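Local coordinates for surface layer protein (Geobacillus stearothermophilus, PDB 4UJ7) that probably self-assembles into the crystalline surface layer that coats the bacterial cell, and binds calcium in the part described here, its fifth and sixth domains, at residues A[32-37]-A[114-119]; A[63-68]-A[75-80]; A[87-92]-A[100-105]; A[137-142]-A[181-186]; A[153-158]-A[175-180]. One frame throughout, in Å; residues are numbered along the deposited sequence.

Contact 1. Residues A[32-37]-A[114-119]. With CA (calcium ion), chain C.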
# COMPACT_ATOMS: atom_id res chain seq x y z
N LYS A 32 -10.14 -2.67 6.65
CA LYS A 32 -9.50 -3.32 5.51
C LYS A 32 -7.98 -3.22 5.64
O LYS A 32 -7.45 -2.34 6.32
CB LYS A 32 -10.02 -2.77 4.16
CG LYS A 32 -9.70 -1.33 3.85
CD LYS A 32 -10.46 -0.87 2.62
CE LYS A 32 -9.89 0.42 2.04
NZ LYS A 32 -10.41 1.67 2.68
N ALA A 33 -7.30 -4.16 5.01
CA ALA A 33 -5.83 -4.16 4.97
C ALA A 33 -5.37 -4.52 3.55
O ALA A 33 -6.11 -5.15 2.79
CB ALA A 33 -5.28 -5.15 5.99
N THR A 34 -4.17 -4.09 3.18
CA THR A 34 -3.66 -4.41 1.84
C THR A 34 -2.33 -5.12 1.92
O THR A 34 -1.60 -5.02 2.92
CB THR A 34 -3.51 -3.17 0.92
OG1 THR A 34 -2.42 -2.35 1.36
CG2 THR A 34 -4.79 -2.32 0.92
N PHE A 35 -2.01 -5.86 0.85
CA PHE A 35 -0.66 -6.39 0.65
C PHE A 35 -0.36 -6.47 -0.83
O PHE A 35 -1.26 -6.34 -1.66
CB PHE A 35 -0.45 -7.73 1.38
CG PHE A 35 -1.30 -8.88 0.86
CD1 PHE A 35 -0.84 -9.68 -0.17
CD2 PHE A 35 -2.52 -9.18 1.45
CE1 PHE A 35 -1.59 -10.76 -0.63
CE2 PHE A 35 -3.29 -10.26 0.98
CZ PHE A 35 -2.82 -11.04 -0.06
N LYS A 36 0.91 -6.68 -1.17
CA LYS A 36 1.35 -6.67 -2.55
C LYS A 36 1.77 -8.01 -3.06
O LYS A 36 2.39 -8.79 -2.34
CB LYS A 36 2.49 -5.68 -2.74
CG LYS A 36 2.00 -4.24 -2.71
CD LYS A 36 3.17 -3.28 -2.78
CE LYS A 36 2.65 -1.86 -2.90
NZ LYS A 36 3.78 -0.93 -2.69
N VAL A 37 1.39 -8.26 -4.30
CA VAL A 37 1.77 -9.46 -5.03
C VAL A 37 2.72 -9.05 -6.14
O VAL A 37 2.49 -8.05 -6.83
CB VAL A 37 0.52 -10.13 -5.65
CG1 VAL A 37 0.88 -11.07 -6.80
CG2 VAL A 37 -0.27 -10.83 -4.56
N GLN A 114 1.25 2.82 11.76
CA GLN A 114 2.03 2.44 10.60
C GLN A 114 1.73 3.43 9.49
O GLN A 114 0.56 3.67 9.14
CB GLN A 114 1.72 1.01 10.13
CG GLN A 114 2.24 -0.05 11.09
CD GLN A 114 1.78 -1.46 10.75
OE1 GLN A 114 1.22 -1.72 9.68
NE2 GLN A 114 2.04 -2.40 11.68
N ILE A 115 2.81 4.00 8.94
CA ILE A 115 2.75 4.86 7.78
C ILE A 115 3.03 3.98 6.57
O ILE A 115 4.12 3.42 6.41
CB ILE A 115 3.77 6.01 7.91
CG1 ILE A 115 3.50 6.81 9.20
CG2 ILE A 115 3.73 6.88 6.65
CD1 ILE A 115 4.63 7.74 9.63
N LYS A 116 2.01 3.83 5.74
CA LYS A 116 2.04 2.89 4.64
C LYS A 116 2.18 3.57 3.27
O LYS A 116 1.38 4.44 2.93
CB LYS A 116 0.75 2.08 4.66
CG LYS A 116 0.66 1.06 3.57
CD LYS A 116 1.14 -0.27 4.07
CE LYS A 116 1.16 -1.25 2.93
NZ LYS A 116 2.42 -1.10 2.15
N VAL A 117 3.18 3.15 2.50
CA VAL A 117 3.35 3.61 1.11
C VAL A 117 2.65 2.62 0.19
O VAL A 117 3.05 1.44 0.13
CB VAL A 117 4.85 3.71 0.74
CG1 VAL A 117 5.05 4.12 -0.72
CG2 VAL A 117 5.58 4.65 1.69
N LEU A 118 1.62 3.09 -0.51
CA LEU A 118 0.79 2.19 -1.33
C LEU A 118 1.39 1.90 -2.71
O LEU A 118 1.18 0.81 -3.26
CB LEU A 118 -0.62 2.75 -1.48
CG LEU A 118 -1.46 2.89 -0.20
CD1 LEU A 118 -2.74 3.66 -0.52
CD2 LEU A 118 -1.77 1.54 0.43
N ASP A 119 2.11 2.86 -3.25
CA ASP A 119 2.73 2.73 -4.57
C ASP A 119 4.21 2.39 -4.43
O ASP A 119 4.60 1.69 -3.49
CB ASP A 119 2.51 4.01 -5.39
CG ASP A 119 3.21 5.20 -4.78
OD1 ASP A 119 3.10 5.40 -3.54
OD2 ASP A 119 3.89 5.90 -5.55
CA CA C . 4.77 6.53 -7.66
O HOH W 1 2.62 7.19 -8.92
O HOH W 2 3.94 4.35 -8.42
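Thr34 and Leu118 mark the closest approach of two backbones that are not paired as strands: their CA atoms stay 8.6 Å apart, and the touching parts run at 47° to each other. Side chains bridge the gap. Lys36 reaches furthest, its chain extended beyond CG, and NZ donates to Asp119 O at 2.9 Å from above the carbonyl plane, 39° out of it. Its CE lies 3.1 Å from Leu118 O, placing the end of the lysine over two successive carbonyls. Nearer the start of the interface the touch is light. Thr34 OG1 stands 4.1 Å from Leu118 CD2, the two side chains crossing at about a right angle, and equally far from Lys116 CE. Lys116 bends at chi2 and chi4, which turns its NZ back for a weak bond to its own neighbour, Val117 O. Asp119 faces the other way: OD2 binds calcium at 2.4 Å, alongside Asp120, Lys122 O, Asn133, Asp135 O and two waters, while OD1 accepts from Gln137 N. One residue therefore offers its carboxylate to the metal and its carbonyl to the neighbouring domain, so the lysine bond ties the first Big-like domain to the edge of a calcium site in the second.

Contact 2. Residues A[63-68]-A[75-80]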
# COMPACT_ATOMS: atom_id res chain seq x y z
N VAL A 63 -12.37 -10.14 -0.49
CA VAL A 63 -11.09 -9.80 -1.11
C VAL A 63 -11.26 -9.24 -2.52
O VAL A 63 -12.21 -9.60 -3.23
CB VAL A 63 -10.14 -11.01 -1.10
CG1 VAL A 63 -10.62 -12.10 -2.06
CG2 VAL A 63 -8.71 -10.59 -1.42
N SER A 64 -10.36 -8.34 -2.91
CA SER A 64 -10.34 -7.83 -4.26
C SER A 64 -8.90 -7.56 -4.67
O SER A 64 -8.00 -7.60 -3.83
CB SER A 64 -11.17 -6.55 -4.37
OG SER A 64 -10.63 -5.54 -3.54
N VAL A 65 -8.68 -7.36 -5.96
CA VAL A 65 -7.32 -7.16 -6.48
C VAL A 65 -7.29 -6.00 -7.47
O VAL A 65 -8.21 -5.81 -8.28
CB VAL A 65 -6.74 -8.47 -7.08
CG1 VAL A 65 -7.59 -9.03 -8.22
CG2 VAL A 65 -5.30 -8.29 -7.55
N SER A 66 -6.20 -5.24 -7.43
CA SER A 66 -6.07 -4.06 -8.30
C SER A 66 -6.01 -4.42 -9.79
O SER A 66 -5.63 -5.55 -10.17
CB SER A 66 -4.85 -3.21 -7.87
OG SER A 66 -3.62 -3.88 -8.13
N ASN A 67 -6.38 -3.44 -10.63
CA ASN A 67 -6.45 -3.62 -12.08
C ASN A 67 -7.26 -4.85 -12.49
O ASN A 67 -7.01 -5.46 -13.52
CB ASN A 67 -5.08 -3.59 -12.79
CG ASN A 67 -5.19 -3.04 -14.21
OD1 ASN A 67 -5.64 -1.90 -14.38
ND2 ASN A 67 -4.80 -3.84 -15.23
N SER A 68 -8.21 -5.22 -11.64
CA SER A 68 -8.99 -6.46 -11.84
C SER A 68 -8.11 -7.66 -12.18
O SER A 68 -8.50 -8.57 -12.92
CB SER A 68 -10.06 -6.24 -12.90
OG SER A 68 -10.92 -5.22 -12.43
N TYR A 75 0.50 -6.46 -8.29
CA TYR A 75 -0.88 -6.14 -7.92
C TYR A 75 -0.99 -5.87 -6.43
O TYR A 75 -0.21 -6.40 -5.62
CB TYR A 75 -1.80 -7.33 -8.22
CG TYR A 75 -1.85 -7.72 -9.67
CD1 TYR A 75 -2.72 -7.08 -10.57
CD2 TYR A 75 -1.04 -8.78 -10.16
CE1 TYR A 75 -2.75 -7.44 -11.91
CE2 TYR A 75 -1.07 -9.13 -11.51
CZ TYR A 75 -1.94 -8.48 -12.37
OH TYR A 75 -1.98 -8.84 -13.69
N THR A 76 -1.98 -5.06 -6.06
CA THR A 76 -2.34 -4.87 -4.67
C THR A 76 -3.60 -5.64 -4.35
O THR A 76 -4.60 -5.51 -5.08
CB THR A 76 -2.54 -3.38 -4.36
OG1 THR A 76 -1.28 -2.72 -4.49
CG2 THR A 76 -3.03 -3.19 -2.93
N VAL A 77 -3.55 -6.45 -3.31
CA VAL A 77 -4.72 -7.22 -2.84
C VAL A 77 -5.29 -6.51 -1.62
O VAL A 77 -4.56 -6.12 -0.70
CB VAL A 77 -4.32 -8.67 -2.48
CG1 VAL A 77 -5.51 -9.42 -1.87
CG2 VAL A 77 -3.76 -9.40 -3.69
N THR A 78 -6.61 -6.32 -1.61
CA THR A 78 -7.32 -5.71 -0.47
C THR A 78 -8.19 -6.73 0.23
O THR A 78 -8.96 -7.43 -0.43
CB THR A 78 -8.19 -4.52 -0.94
OG1 THR A 78 -7.33 -3.52 -1.47
CG2 THR A 78 -9.01 -3.94 0.22
N VAL A 79 -8.05 -6.83 1.55
CA VAL A 79 -8.85 -7.74 2.36
C VAL A 79 -9.76 -6.94 3.29
O VAL A 79 -9.31 -6.06 4.02
CB VAL A 79 -7.94 -8.72 3.18
CG1 VAL A 79 -8.78 -9.63 4.09
CG2 VAL A 79 -7.01 -9.52 2.27
N ASN A 80 -11.06 -7.25 3.26
CA ASN A 80 -12.06 -6.59 4.09
C ASN A 80 -12.50 -7.51 5.22
O ASN A 80 -12.98 -8.62 4.97
CB ASN A 80 -13.27 -6.22 3.22
CG ASN A 80 -12.88 -5.39 2.00
OD1 ASN A 80 -12.46 -4.24 2.13
ND2 ASN A 80 -13.01 -5.97 0.80
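The pairing of Val63, Ser64 and Val65 with Val79, Thr78 and Val77 is the ladder of an antiparallel beta hairpin formed by strands 61-65 and 74-81, at the margin of a four-stranded sheet in the first Big-like domain. The strand axes approach to 4.7 Å with 163° between their directions. Ser64 and Thr78 form the hydrogen-bonded pair, Ser64 N to Thr78 O at 3.0 Å and Thr78 N to Ser64 O at 2.9 Å, flanked by non-hydrogen-bonded pairs of valines. Past Val65 the bonding continues, with a side chain standing in for a carbonyl: Ser66 N still donates to Thr76 O, but the return bond, from Thr76 N, ends on the side-chain OG of Ser66 at 2.9 Å and is nearly straight (171°). A chi1 of 69° sets OG between its own backbone N and carbonyl carbon and turns it to the Thr76 N-H, where it replaces a main-chain acceptor. On the valine face, Val63 CG2 presses against Val77 CG1 at 3.4 Å, closer than two methyl groups normally settle, and Val65 CG2 packs on Tyr75 CB at 3.7 Å. The Tyr75 ring turns its edge to Ser66 O, with CD1 3.3 Å away, while its hydroxyl is bonded to Gly49 O and Gln72 N. Ser64 and Thr78 occupy the other face. Strand 74-81 is bonded along its far side to strand 32-41, leaving 61-65 outermost in the sheet, and the valine face packs on Val53 of strand 52-55 and Ile89 of strand 85-93, across the domain core.

Contact 3. Residues A[87-92]-A[100-105]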
# COMPACT_ATOMS: atom_id res chain seq x y z
N THR A 87 -9.55 -17.36 8.16
CA THR A 87 -9.71 -17.97 6.84
C THR A 87 -8.43 -17.82 6.02
O THR A 87 -7.37 -17.57 6.58
CB THR A 87 -10.97 -17.44 6.08
OG1 THR A 87 -11.22 -18.26 4.94
CG2 THR A 87 -10.81 -15.97 5.65
N THR A 88 -8.51 -18.02 4.71
CA THR A 88 -7.36 -17.89 3.83
C THR A 88 -7.77 -17.16 2.54
O THR A 88 -8.93 -17.29 2.11
CB THR A 88 -6.69 -19.26 3.52
OG1 THR A 88 -7.51 -20.03 2.65
CG2 THR A 88 -6.46 -20.08 4.80
N ILE A 89 -6.87 -16.35 2.00
CA ILE A 89 -6.98 -15.80 0.64
C ILE A 89 -6.15 -16.70 -0.28
O ILE A 89 -4.93 -16.89 -0.07
CB ILE A 89 -6.45 -14.34 0.47
CG1 ILE A 89 -7.12 -13.32 1.40
CG2 ILE A 89 -6.56 -13.87 -0.99
CD1 ILE A 89 -8.64 -13.41 1.48
N THR A 90 -6.78 -17.25 -1.31
CA THR A 90 -6.07 -18.03 -2.31
C THR A 90 -5.81 -17.14 -3.52
O THR A 90 -6.74 -16.56 -4.10
CB THR A 90 -6.85 -19.31 -2.72
OG1 THR A 90 -7.03 -20.14 -1.57
CG2 THR A 90 -6.10 -20.07 -3.80
N ILE A 91 -4.54 -17.00 -3.89
CA ILE A 91 -4.14 -16.23 -5.06
C ILE A 91 -3.64 -17.25 -6.08
O ILE A 91 -2.72 -18.01 -5.78
CB ILE A 91 -3.03 -15.23 -4.67
CG1 ILE A 91 -3.54 -14.30 -3.56
CG2 ILE A 91 -2.57 -14.47 -5.87
CD1 ILE A 91 -2.44 -13.78 -2.68
N LYS A 92 -4.24 -17.27 -7.26
CA LYS A 92 -3.92 -18.28 -8.28
C LYS A 92 -3.60 -17.64 -9.62
O LYS A 92 -4.28 -16.68 -10.07
CB LYS A 92 -5.08 -19.27 -8.45
CG LYS A 92 -4.73 -20.63 -9.05
CD LYS A 92 -5.85 -21.65 -8.79
CE LYS A 92 -5.87 -22.13 -7.33
NZ LYS A 92 -7.14 -22.77 -6.83
N VAL A 100 -2.78 -17.28 1.63
CA VAL A 100 -2.32 -16.29 2.62
C VAL A 100 -3.30 -16.32 3.80
O VAL A 100 -4.51 -16.13 3.59
CB VAL A 100 -2.31 -14.86 2.02
CG1 VAL A 100 -1.89 -13.83 3.07
CG2 VAL A 100 -1.40 -14.77 0.80
N PRO A 101 -2.81 -16.60 5.02
CA PRO A 101 -3.65 -16.59 6.20
C PRO A 101 -4.33 -15.25 6.42
O PRO A 101 -3.76 -14.20 6.10
CB PRO A 101 -2.64 -16.84 7.35
CG PRO A 101 -1.51 -17.56 6.70
CD PRO A 101 -1.42 -17.02 5.31
N VAL A 102 -5.57 -15.30 6.93
CA VAL A 102 -6.32 -14.11 7.34
C VAL A 102 -6.95 -14.32 8.71
O VAL A 102 -7.60 -15.33 8.93
CB VAL A 102 -7.48 -13.77 6.36
CG1 VAL A 102 -8.22 -12.52 6.80
CG2 VAL A 102 -6.96 -13.59 4.95
N ASN A 103 -6.75 -13.35 9.60
CA ASN A 103 -7.39 -13.37 10.91
C ASN A 103 -8.14 -12.06 11.13
O ASN A 103 -7.57 -10.96 11.03
CB ASN A 103 -6.34 -13.61 12.01
CG ASN A 103 -6.97 -14.04 13.33
OD1 ASN A 103 -7.99 -14.74 13.36
ND2 ASN A 103 -6.35 -13.62 14.43
N VAL A 104 -9.44 -12.19 11.39
CA VAL A 104 -10.30 -11.04 11.67
C VAL A 104 -10.63 -11.07 13.15
O VAL A 104 -11.13 -12.07 13.65
CB VAL A 104 -11.60 -11.06 10.83
CG1 VAL A 104 -12.41 -9.80 11.08
CG2 VAL A 104 -11.28 -11.17 9.34
N VAL A 105 -10.31 -9.98 13.84
CA VAL A 105 -10.42 -9.93 15.30
C VAL A 105 -11.35 -8.81 15.74
O VAL A 105 -11.78 -7.97 14.94
CB VAL A 105 -9.03 -9.76 15.96
CG1 VAL A 105 -8.11 -10.91 15.58
CG2 VAL A 105 -8.41 -8.41 15.59
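Thr87 and Val102 exchange a pair of main-chain hydrogen bonds, and Ile89 and Val100 exchange another, the shortest running from Val100 N to Ile89 O at 2.8 Å. The other three, Ile89 N to Val100 O, Thr87 N to Val102 O and Val102 N to Thr87 O, are each 2.9 Å long. Between the two bonded pairs stands Thr88 opposite Pro101, a non-hydrogen-bonded position. A proline, having no N-H to give, is accommodated there without costing this pairing a bond, and Thr88 contributes a CA-H...O contact to Val100 O at 3.4 Å. Strands 85-93 and 96-105 form a beta hairpin in the first Big-like domain, their axes 142° apart in direction, consistent with a marked twist. Thr88 OG1 is held outside the pair by Asp56. The opposite face carries Ile89, Val100 and Val102, with Thr87 at its end. Ile89 CG1 and Val102 CG2 touch at 3.6 Å along a diagonal of the ladder; chi1 of Ile89, -57°, sets CG1 beside its own backbone N, on the side of Val102. A second diagonal joins Ile91 CD1 to Val100 CG2 at 3.8 Å. Thr87 lies side by side with Val102, its methyl CG2 4.1 Å from Val102 CB. This layer continues into the sandwich core, where Phe35 packs on Ile91 and Val100, and Val102 packs on Ala61.

Contact 4. Residues A[137-142]-A[181-186]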
# COMPACT_ATOMS: atom_id res chain seq x y z
N GLN A 137 1.30 7.66 -2.86
CA GLN A 137 0.05 7.53 -2.13
C GLN A 137 0.32 6.93 -0.77
O GLN A 137 0.97 5.89 -0.66
CB GLN A 137 -0.89 6.61 -2.89
CG GLN A 137 -1.56 7.27 -4.07
CD GLN A 137 -2.64 6.39 -4.62
OE1 GLN A 137 -2.40 5.24 -4.99
NE2 GLN A 137 -3.86 6.90 -4.62
N LEU A 138 -0.19 7.60 0.27
CA LEU A 138 0.05 7.19 1.66
C LEU A 138 -1.24 6.95 2.43
O LEU A 138 -2.24 7.65 2.23
CB LEU A 138 0.82 8.30 2.41
CG LEU A 138 2.16 8.71 1.80
CD1 LEU A 138 2.71 9.92 2.55
CD2 LEU A 138 3.18 7.57 1.78
N LYS A 139 -1.21 5.95 3.31
CA LYS A 139 -2.23 5.82 4.35
C LYS A 139 -1.53 5.73 5.71
O LYS A 139 -0.35 5.38 5.79
CB LYS A 139 -3.12 4.59 4.12
CG LYS A 139 -4.27 4.85 3.14
CD LYS A 139 -5.08 3.57 2.95
CE LYS A 139 -6.32 3.83 2.13
NZ LYS A 139 -7.27 4.68 2.88
N VAL A 140 -2.26 6.09 6.75
CA VAL A 140 -1.77 5.92 8.11
C VAL A 140 -2.76 5.05 8.88
O VAL A 140 -3.93 5.39 8.96
CB VAL A 140 -1.53 7.27 8.83
CG1 VAL A 140 -0.92 7.04 10.21
CG2 VAL A 140 -0.59 8.16 8.02
N TYR A 141 -2.27 3.92 9.41
CA TYR A 141 -3.09 2.99 10.20
C TYR A 141 -2.81 3.05 11.68
O TYR A 141 -1.66 3.23 12.11
CB TYR A 141 -2.86 1.55 9.74
CG TYR A 141 -3.22 1.29 8.30
CD1 TYR A 141 -4.54 1.22 7.89
CD2 TYR A 141 -2.22 1.14 7.34
CE1 TYR A 141 -4.87 0.99 6.56
CE2 TYR A 141 -2.54 0.92 6.02
CZ TYR A 141 -3.86 0.84 5.64
OH TYR A 141 -4.17 0.59 4.33
N ALA A 142 -3.87 2.87 12.46
CA ALA A 142 -3.75 2.56 13.88
C ALA A 142 -3.70 1.03 14.08
O ALA A 142 -4.47 0.28 13.48
CB ALA A 142 -4.90 3.18 14.66
N ASP A 181 -13.27 7.09 2.28
CA ASP A 181 -11.88 6.62 2.26
C ASP A 181 -10.92 7.75 1.89
O ASP A 181 -11.14 8.47 0.91
CB ASP A 181 -11.69 5.47 1.27
CG ASP A 181 -10.26 4.93 1.27
OD1 ASP A 181 -9.89 4.24 2.24
OD2 ASP A 181 -9.50 5.19 0.31
N THR A 182 -9.85 7.90 2.67
CA THR A 182 -8.88 8.98 2.45
C THR A 182 -7.49 8.45 2.08
O THR A 182 -6.97 7.55 2.75
CB THR A 182 -8.79 9.88 3.71
OG1 THR A 182 -10.08 10.45 3.98
CG2 THR A 182 -7.76 11.00 3.55
N VAL A 183 -6.90 9.01 1.02
CA VAL A 183 -5.50 8.75 0.67
C VAL A 183 -4.75 10.09 0.70
O VAL A 183 -5.29 11.11 0.25
CB VAL A 183 -5.38 8.11 -0.74
CG1 VAL A 183 -3.94 7.87 -1.12
CG2 VAL A 183 -6.17 6.80 -0.78
N TYR A 184 -3.53 10.10 1.25
CA TYR A 184 -2.72 11.32 1.17
C TYR A 184 -1.88 11.23 -0.11
O TYR A 184 -1.09 10.29 -0.28
CB TYR A 184 -1.82 11.44 2.39
CG TYR A 184 -1.97 12.73 3.18
CD1 TYR A 184 -1.59 13.95 2.63
CD2 TYR A 184 -2.49 12.71 4.49
CE1 TYR A 184 -1.71 15.14 3.33
CE2 TYR A 184 -2.61 13.90 5.21
CZ TYR A 184 -2.22 15.11 4.63
OH TYR A 184 -2.34 16.30 5.34
N VAL A 185 -2.07 12.18 -1.02
CA VAL A 185 -1.47 12.12 -2.35
C VAL A 185 -0.36 13.14 -2.42
O VAL A 185 -0.57 14.34 -2.17
CB VAL A 185 -2.53 12.35 -3.44
CG1 VAL A 185 -1.89 12.30 -4.83
CG2 VAL A 185 -3.64 11.31 -3.34
N ILE A 186 0.83 12.65 -2.76
CA ILE A 186 2.03 13.49 -2.84
C ILE A 186 2.39 13.68 -4.32
O ILE A 186 2.48 12.71 -5.07
CB ILE A 186 3.22 12.80 -2.10
CG1 ILE A 186 2.81 12.17 -0.75
CG2 ILE A 186 4.37 13.80 -1.94
CD1 ILE A 186 2.16 13.15 0.21
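Lys139 NZ is gripped from several sides: by Asp181 OD1 in a salt bridge of 2.7 Å, by Thr182 O at 2.9 Å, and by Asp152 in a second salt bridge. It meets OD1 on the syn side of the carboxylate, 33° out of its plane, and stands above the carbonyl plane of Thr182. The lysine chain is extended until chi4 (-68°), where its final bend swings the ammonium group toward Asp181. OD1 of that aspartate also receives Lys32 of the other Big-like domain, so two lysines share one oxygen, a setting likely to keep the carboxylate ionised. Strands 135-144 and 181-188 are antiparallel neighbours in a sheet of the second domain, and here their directions differ by 134°. Leu138 and Tyr184 form the hydrogen-bonded pair, each N donating to the other's O at 2.9 Å, while Gln137 and Val185 make the adjoining non-hydrogen-bonded pair. The strongly splayed strands are spanned by side chains of differing character. In the conformer given here, Gln137 lies obliquely across Val183, its NE2 3.6 Å from Val183 CG1. On the other face Leu138 CD1 rests against Ile186 CG1 at 4.0 Å, and both residues continue onto Leu199 of strand 195-203.

Contact 5. Residues A[153-158]-A[175-180]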
# COMPACT_ATOMS: atom_id res chain seq x y z
N ILE A 153 -6.54 6.05 9.93
CA ILE A 153 -6.58 7.40 10.48
C ILE A 153 -6.02 8.43 9.52
O ILE A 153 -5.70 9.56 9.91
CB ILE A 153 -5.88 7.50 11.87
CG1 ILE A 153 -4.38 7.19 11.81
CG2 ILE A 153 -6.60 6.62 12.90
CD1 ILE A 153 -3.61 7.65 13.04
N THR A 154 -5.93 8.07 8.24
CA THR A 154 -5.37 8.97 7.22
C THR A 154 -6.03 10.34 7.19
O THR A 154 -5.34 11.35 6.99
CB THR A 154 -5.42 8.34 5.81
OG1 THR A 154 -4.89 7.01 5.88
CG2 THR A 154 -4.58 9.13 4.82
N ASN A 155 -7.34 10.38 7.38
CA ASN A 155 -8.06 11.64 7.38
C ASN A 155 -7.81 12.50 8.62
O ASN A 155 -8.03 13.71 8.59
CB ASN A 155 -9.56 11.40 7.20
CG ASN A 155 -10.30 12.66 6.78
OD1 ASN A 155 -9.80 13.46 5.99
ND2 ASN A 155 -11.49 12.85 7.33
N ASP A 156 -7.33 11.88 9.69
CA ASP A 156 -7.14 12.55 10.98
C ASP A 156 -5.78 13.22 11.12
O ASP A 156 -5.59 14.11 11.95
CB ASP A 156 -7.31 11.56 12.13
CG ASP A 156 -8.67 10.88 12.14
OD1 ASP A 156 -9.68 11.53 11.81
OD2 ASP A 156 -8.72 9.69 12.50
N VAL A 157 -4.82 12.77 10.31
CA VAL A 157 -3.44 13.21 10.42
C VAL A 157 -3.20 14.41 9.52
O VAL A 157 -4.00 14.71 8.63
CB VAL A 157 -2.42 12.08 10.10
CG1 VAL A 157 -2.63 10.86 10.98
CG2 VAL A 157 -2.46 11.68 8.63
N THR A 158 -2.09 15.11 9.77
CA THR A 158 -1.59 16.12 8.85
C THR A 158 -0.18 15.69 8.41
O THR A 158 0.62 15.25 9.24
CB THR A 158 -1.59 17.51 9.52
OG1 THR A 158 -2.90 17.78 10.02
CG2 THR A 158 -1.20 18.60 8.54
N LYS A 175 -4.85 15.65 1.08
CA LYS A 175 -5.82 14.60 1.38
C LYS A 175 -6.84 14.50 0.27
O LYS A 175 -7.44 15.50 -0.13
CB LYS A 175 -6.58 14.90 2.67
CG LYS A 175 -5.75 14.74 3.92
CD LYS A 175 -6.59 15.00 5.16
CE LYS A 175 -5.67 15.09 6.36
NZ LYS A 175 -6.27 15.84 7.50
N SER A 176 -7.07 13.28 -0.21
CA SER A 176 -8.08 13.03 -1.23
C SER A 176 -9.07 12.04 -0.65
O SER A 176 -8.72 10.89 -0.40
CB SER A 176 -7.43 12.50 -2.49
OG SER A 176 -6.55 13.49 -3.00
N THR A 177 -10.29 12.51 -0.43
CA THR A 177 -11.30 11.73 0.29
C THR A 177 -12.52 11.49 -0.59
O THR A 177 -13.07 12.44 -1.15
CB THR A 177 -11.74 12.46 1.57
OG1 THR A 177 -10.60 12.61 2.43
CG2 THR A 177 -12.82 11.67 2.31
N ALA A 178 -12.92 10.23 -0.70
CA ALA A 178 -14.14 9.89 -1.44
C ALA A 178 -14.77 8.68 -0.81
O ALA A 178 -14.08 7.74 -0.44
CB ALA A 178 -13.82 9.61 -2.91
N ASN A 179 -16.09 8.71 -0.70
CA ASN A 179 -16.85 7.56 -0.19
C ASN A 179 -16.34 7.09 1.17
O ASN A 179 -16.33 5.89 1.46
CB ASN A 179 -16.85 6.40 -1.21
CG ASN A 179 -17.09 6.86 -2.64
OD1 ASN A 179 -18.07 7.53 -2.94
ND2 ASN A 179 -16.18 6.49 -3.55
N GLY A 180 -15.89 8.03 2.00
CA GLY A 180 -15.39 7.73 3.33
C GLY A 180 -13.96 7.22 3.41
O GLY A 180 -13.49 6.92 4.51
O HOH W 3 -9.21 16.23 7.00
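Lys175 supplies the direct polar bonds of this contact, reaching from strand 171-178 to main-chain oxygens of the 153-158 loop. NZ donates to Asn155 O at 3.0 Å from well above the carbonyl plane, 52° out of it. A further bond to Val157 O is weak, and doubtful in detail because that oxygen is modelled too close to the lysine chain. The loop that offers these oxygens is turned tightly on itself: residues 154-156 have helical backbone angles, and Asp156 N bonds back to Ile153 O at 2.8 Å. The turn presents Asn155 O to the ammonium group, and perhaps Val157 O as well.

Water adds an indirect link. One molecule accepts from Lys175 NZ at 3.0 Å and donates to Asn155 OD1 at the same distance, closing a small ring between lysine, loop carbonyl and amide.

The remaining touches are looser. Asn155 crosses the lysine chain at about a right angle, OD1 lying 3.7 Å from Lys175 CD; chi1 of -163°, with CG anti to N, carries the amide toward the strand. The same OD1 is 3.7 Å from Thr177 OG1, whose hydroxyl is hydrogen-bonded to that of Thr182.

Strand 171-178 pairs with strand 181-188 in the second Big-like domain, and the loop leads from strand 149-152 to strand 158-160 of the other sheet. Thr154 touches Lys139 and Thr182, while Val157 packs inward on Val140, Val201 and Leu208.

Contacts 2 and 3 belong to the first Big-like domain, contacts 4 and 5 to the second, and contact 1 spans the two. The two hairpins, contacts 2 and 3, lie in facing sheets with centres about 12 Å apart, meeting where Val79 packs on Ile89 and Val102. Contacts 4 and 5 are closer, about 7 Å between centres, and are joined through neighbouring strands 181-188 and 171-178 of one sheet. Contact 1 joins strand 32-41, neighbour of 74-81 in contact 2, to strand 110-117, neighbour of 135-144 in contact 4. Along the chain contacts 2 and 3 come between its segments, and contact 4 follows, enclosing contact 5. The domains are thus coupled beside calcium as well as by the connecting chain.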